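Glutathione peroxidase-like protein (Trypanosoma brucei, PDB 3DWV) probably reduces hydroperoxides as a glutathione peroxidase-type enzyme that draws its electrons from tryparedoxin. Local coordinates at residues S170-D173 with I174-K177; R164-P167 with G168-V171. The protein carries 1 engineered substitution. All coordinates share one frame; numbering follows the deposited sequence. Where two conformers were deposited one is given.

Contact 1: S170-D173 with I174-K177; sequences SVKD and IEEK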
loop_
_atom_site.group_PDB
_atom_site.type_symbol
_atom_site.label_atom_id
_atom_site.label_comp_id
_atom_site.label_asym_id
_atom_site.label_seq_id
_atom_site.Cartn_x
_atom_site.Cartn_y
_atom_site.Cartn_z
ATOM N N SER A 170 14.516 2.218 -2.564
ATOM C CA SER A 170 14.991 1.657 -3.818
ATOM C C SER A 170 14.552 0.206 -3.943
ATOM O O SER A 170 14.195 -0.400 -2.936
ATOM C CB SER A 170 16.518 1.734 -3.900
ATOM O OG SER A 170 17.090 1.269 -2.702
ATOM N N VAL A 171 14.620 -0.295 -5.175
ATOM C CA VAL A 171 14.368 -1.749 -5.363
ATOM C C VAL A 171 15.315 -2.578 -4.509
ATOM O O VAL A 171 14.981 -3.603 -3.859
ATOM C CB VAL A 171 14.467 -1.983 -6.872
ATOM C CG1 VAL A 171 14.639 -3.451 -7.259
ATOM C CG2 VAL A 171 13.233 -1.409 -7.604
ATOM N N LYS A 172 16.594 -2.167 -4.445
ATOM C CA LYS A 172 17.582 -2.917 -3.650
ATOM C C LYS A 172 17.307 -2.932 -2.156
ATOM O O LYS A 172 17.502 -3.912 -1.416
ATOM C CB LYS A 172 18.973 -2.337 -3.933
ATOM C CG LYS A 172 20.108 -3.162 -3.390
ATOM C CD LYS A 172 20.112 -4.589 -3.921
ATOM C CE LYS A 172 21.492 -5.067 -4.335
ATOM N NZ LYS A 172 21.655 -6.533 -4.136
ATOM N N ASP A 173 16.807 -1.822 -1.613
ATOM C CA ASP A 173 16.448 -1.743 -0.199
ATOM C C ASP A 173 15.283 -2.677 0.107
ATOM O O ASP A 173 15.198 -3.288 1.148
ATOM C CB ASP A 173 16.046 -0.318 0.181
ATOM C CG ASP A 173 17.260 0.580 0.383
ATOM O OD1 ASP A 173 18.400 0.075 0.504
ATOM O OD2 ASP A 173 17.046 1.817 0.424
ATOM N N ILE A 174 14.367 -2.779 -0.825
ATOM C CA ILE A 174 13.174 -3.592 -0.543
ATOM C C ILE A 174 13.560 -5.045 -0.740
ATOM O O ILE A 174 13.203 -5.903 0.060
ATOM C CB ILE A 174 11.989 -3.101 -1.398
ATOM C CG1 ILE A 174 11.520 -1.689 -1.054
ATOM C CG2 ILE A 174 10.813 -4.046 -1.275
ATOM C CD1 ILE A 174 10.230 -1.194 -1.676
ATOM N N GLU A 175 14.319 -5.344 -1.785
ATOM C CA GLU A 175 14.866 -6.682 -1.991
ATOM C C GLU A 175 15.632 -7.232 -0.790
ATOM O O GLU A 175 15.494 -8.434 -0.490
ATOM C CB GLU A 175 15.772 -6.652 -3.245
ATOM C CG GLU A 175 14.954 -6.719 -4.525
ATOM C CD GLU A 175 15.840 -6.791 -5.754
ATOM O OE1 GLU A 175 17.012 -6.322 -5.718
ATOM O OE2 GLU A 175 15.377 -7.321 -6.780
ATOM N N GLU A 176 16.429 -6.427 -0.080
ATOM C CA GLU A 176 17.128 -6.902 1.121
ATOM C C GLU A 176 16.184 -7.631 2.085
ATOM O O GLU A 176 16.523 -8.669 2.656
ATOM C CB GLU A 176 17.790 -5.752 1.872
ATOM C CG GLU A 176 18.589 -4.759 1.072
ATOM C CD GLU A 176 19.655 -5.385 0.198
ATOM O OE1 GLU A 176 19.364 -5.734 -0.972
ATOM O OE2 GLU A 176 20.806 -5.530 0.660
ATOM N N LYS A 177 14.976 -7.088 2.251
ATOM C CA LYS A 177 13.946 -7.660 3.106
ATOM C C LYS A 177 13.115 -8.738 2.400
ATOM O O LYS A 177 12.752 -9.786 2.980
ATOM C CB LYS A 177 12.961 -6.595 3.590
ATOM C CG LYS A 177 13.540 -5.365 4.258
ATOM C CD LYS A 177 14.689 -5.719 5.184
ATOM C CE LYS A 177 15.184 -4.452 5.897
ATOM N NZ LYS A 177 16.524 -4.683 6.475
#
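V171 and K172 offer their carbonyl oxygens to the amides of E175 and E176 at the start of helix 171-181, and the straightest bond is E175 N to V171 O at 2.8 Å (169°). I174 N donates to S170 O at 3.2 Å, with a weaker bond to V171 O. The side chain of E175 starts over V171 O, its CG 3.2 Å from that oxygen. Beyond CG it runs extended (chi2 -176°), and its carboxylate carbon CD lies 3.9 Å from V171 CG1. OE2 is held outside this turn by K74, in a salt bridge, and by the Y75 hydroxyl. K172 takes the solvent side. With CG anti to the backbone N (chi1 -169°), its chain lies toward the carbonyl side, where it crosses that of E176 at a slant. In one of its two conformers E176 bends back at chi2, and OE1 comes near K172 CD; this placement is doubtful. The salt bridge K172 NZ to E176 OE1 in that conformer is long, 4.0 Å, and equally doubtful. S170 OG caps the helix, accepting a bond from D173 N at 3.3 Å. I174 and V171 face helix 64-75. This is a serine N-cap leading into the amphipathic C-terminal helix of a thioredoxin-like fold.

Contact 2: R164-P167 with G168-V171; sequences RFSP and GASV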
loop_
_atom_site.group_PDB
_atom_site.type_symbol
_atom_site.label_atom_id
_atom_site.label_comp_id
_atom_site.label_asym_id
_atom_site.label_seq_id
_atom_site.Cartn_x
_atom_site.Cartn_y
_atom_site.Cartn_z
ATOM N N ARG A 164 7.893 -1.032 6.797
ATOM C CA ARG A 164 7.221 0.111 6.183
ATOM C C ARG A 164 8.294 0.802 5.318
ATOM O O ARG A 164 9.373 1.101 5.869
ATOM C CB ARG A 164 6.655 1.159 7.153
ATOM C CG ARG A 164 5.867 2.281 6.505
ATOM C CD ARG A 164 5.665 3.559 7.292
ATOM N NE ARG A 164 4.661 3.373 8.310
ATOM C CZ ARG A 164 3.746 4.265 8.697
ATOM N NH1 ARG A 164 3.658 5.477 8.176
ATOM N NH2 ARG A 164 2.905 3.893 9.640
ATOM N N PHE A 165 7.994 1.053 4.057
ATOM C CA PHE A 165 8.927 1.778 3.190
ATOM C C PHE A 165 8.376 3.128 2.753
ATOM O O PHE A 165 7.200 3.204 2.378
ATOM C CB PHE A 165 9.256 0.974 1.928
ATOM C CG PHE A 165 10.034 -0.308 2.259
ATOM C CD1 PHE A 165 11.394 -0.284 2.484
ATOM C CD2 PHE A 165 9.371 -1.528 2.314
ATOM C CE1 PHE A 165 12.100 -1.446 2.780
ATOM C CE2 PHE A 165 10.074 -2.691 2.618
ATOM C CZ PHE A 165 11.442 -2.676 2.846
ATOM N N SER A 166 9.200 4.179 2.743
ATOM C CA SER A 166 8.820 5.402 2.046
ATOM C C SER A 166 8.787 5.199 0.543
ATOM O O SER A 166 9.333 4.228 -0.007
ATOM C CB SER A 166 9.860 6.461 2.437
ATOM O OG SER A 166 11.102 6.141 1.832
ATOM N N PRO A 167 8.131 6.075 -0.191
ATOM C CA PRO A 167 8.012 5.932 -1.646
ATOM C C PRO A 167 9.311 5.996 -2.420
ATOM O O PRO A 167 9.391 5.484 -3.544
ATOM C CB PRO A 167 7.175 7.157 -2.067
ATOM C CG PRO A 167 7.349 8.102 -0.933
ATOM C CD PRO A 167 7.329 7.227 0.292
ATOM N N GLY A 168 10.330 6.611 -1.843
ATOM C CA GLY A 168 11.584 6.711 -2.591
ATOM C C GLY A 168 12.486 5.563 -2.207
ATOM O O GLY A 168 13.695 5.608 -2.544
ATOM N N ALA A 169 12.032 4.530 -1.526
ATOM C CA ALA A 169 12.806 3.317 -1.241
ATOM C C ALA A 169 13.234 2.621 -2.527
ATOM O O ALA A 169 12.454 2.449 -3.457
ATOM C CB ALA A 169 12.015 2.329 -0.376
ATOM N N SER A 170 14.516 2.218 -2.564
ATOM C CA SER A 170 14.991 1.657 -3.818
ATOM C C SER A 170 14.552 0.206 -3.943
ATOM O O SER A 170 14.195 -0.400 -2.936
ATOM C CB SER A 170 16.518 1.734 -3.900
ATOM O OG SER A 170 17.090 1.269 -2.702
ATOM N N VAL A 171 14.620 -0.295 -5.175
ATOM C CA VAL A 171 14.368 -1.749 -5.363
ATOM C C VAL A 171 15.315 -2.578 -4.509
ATOM O O VAL A 171 14.981 -3.603 -3.859
ATOM C CB VAL A 171 14.467 -1.983 -6.872
ATOM C CG1 VAL A 171 14.639 -3.451 -7.259
ATOM C CG2 VAL A 171 13.233 -1.409 -7.604
HETATM O O HOH W 1 10.852 8.918 -0.029
HETATM O O HOH W 2 10.423 3.406 -4.418
#
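F165 meets A169 at the end of strand 161-165, where the chain folds back on itself. The two CB atoms are 3.8 Å apart. The methyl of A169 also approaches F165 CD1, obliquely to the ring. The backbone of F165 is hydrogen-bonded to S152 of strand 152-155. S166 comes next and opens a type I beta turn that ends at A169. Its carbonyl oxygen accepts A169 N at 3.1 Å with an N-H...O angle of 162°. The donor stands well above the carbonyl plane, 56° out of it. The same oxygen lies 3.3 Å from A169 CB, a close approach that follows from the tight turn. This turn belongs to the connection between the edge strand 161-165 and the C-terminal helix of the thioredoxin-like fold. The S166 side chain, with chi1 at 70°, sits between its own backbone N and carbonyl carbon. There OG lies 3.8 Å from both G168 N and A169 N. A water accepts from G168 N at 3.0 Å and has a weak bond to S166 OG. P167 fills the second position of the turn, where its phi suits the type I shape. Its ring is buried against K62, W148 and F150, while G168 after it is exposed. A second water lies between P167 O and A169 O, but it is so close to both that its bonds are doubtful. A169 O also takes a weak hydrogen bond from T67 of helix 64-75.

How the contacts relate
Contact 2 comes first along the chain and runs directly into contact 1. They share S170 and V171, and their centres are about 8 Å apart. Together they cover the end of strand 161-165, the linking loop and the first turns of helix 171-181. That strand is an outermost strand of the four-stranded mixed sheet. F165 joins the two contacts: its CD1 lies 3.8 Å from I174 CG1, and its CZ lies 3.7 Å from K177 CG. The turn at 166-169 thus brings the helix back against the strand it follows. Helix 64-75 packs beside the C-terminal helix. Both contacts lie away from C58, the probable active-site cysteine, and from its disulfide with C106.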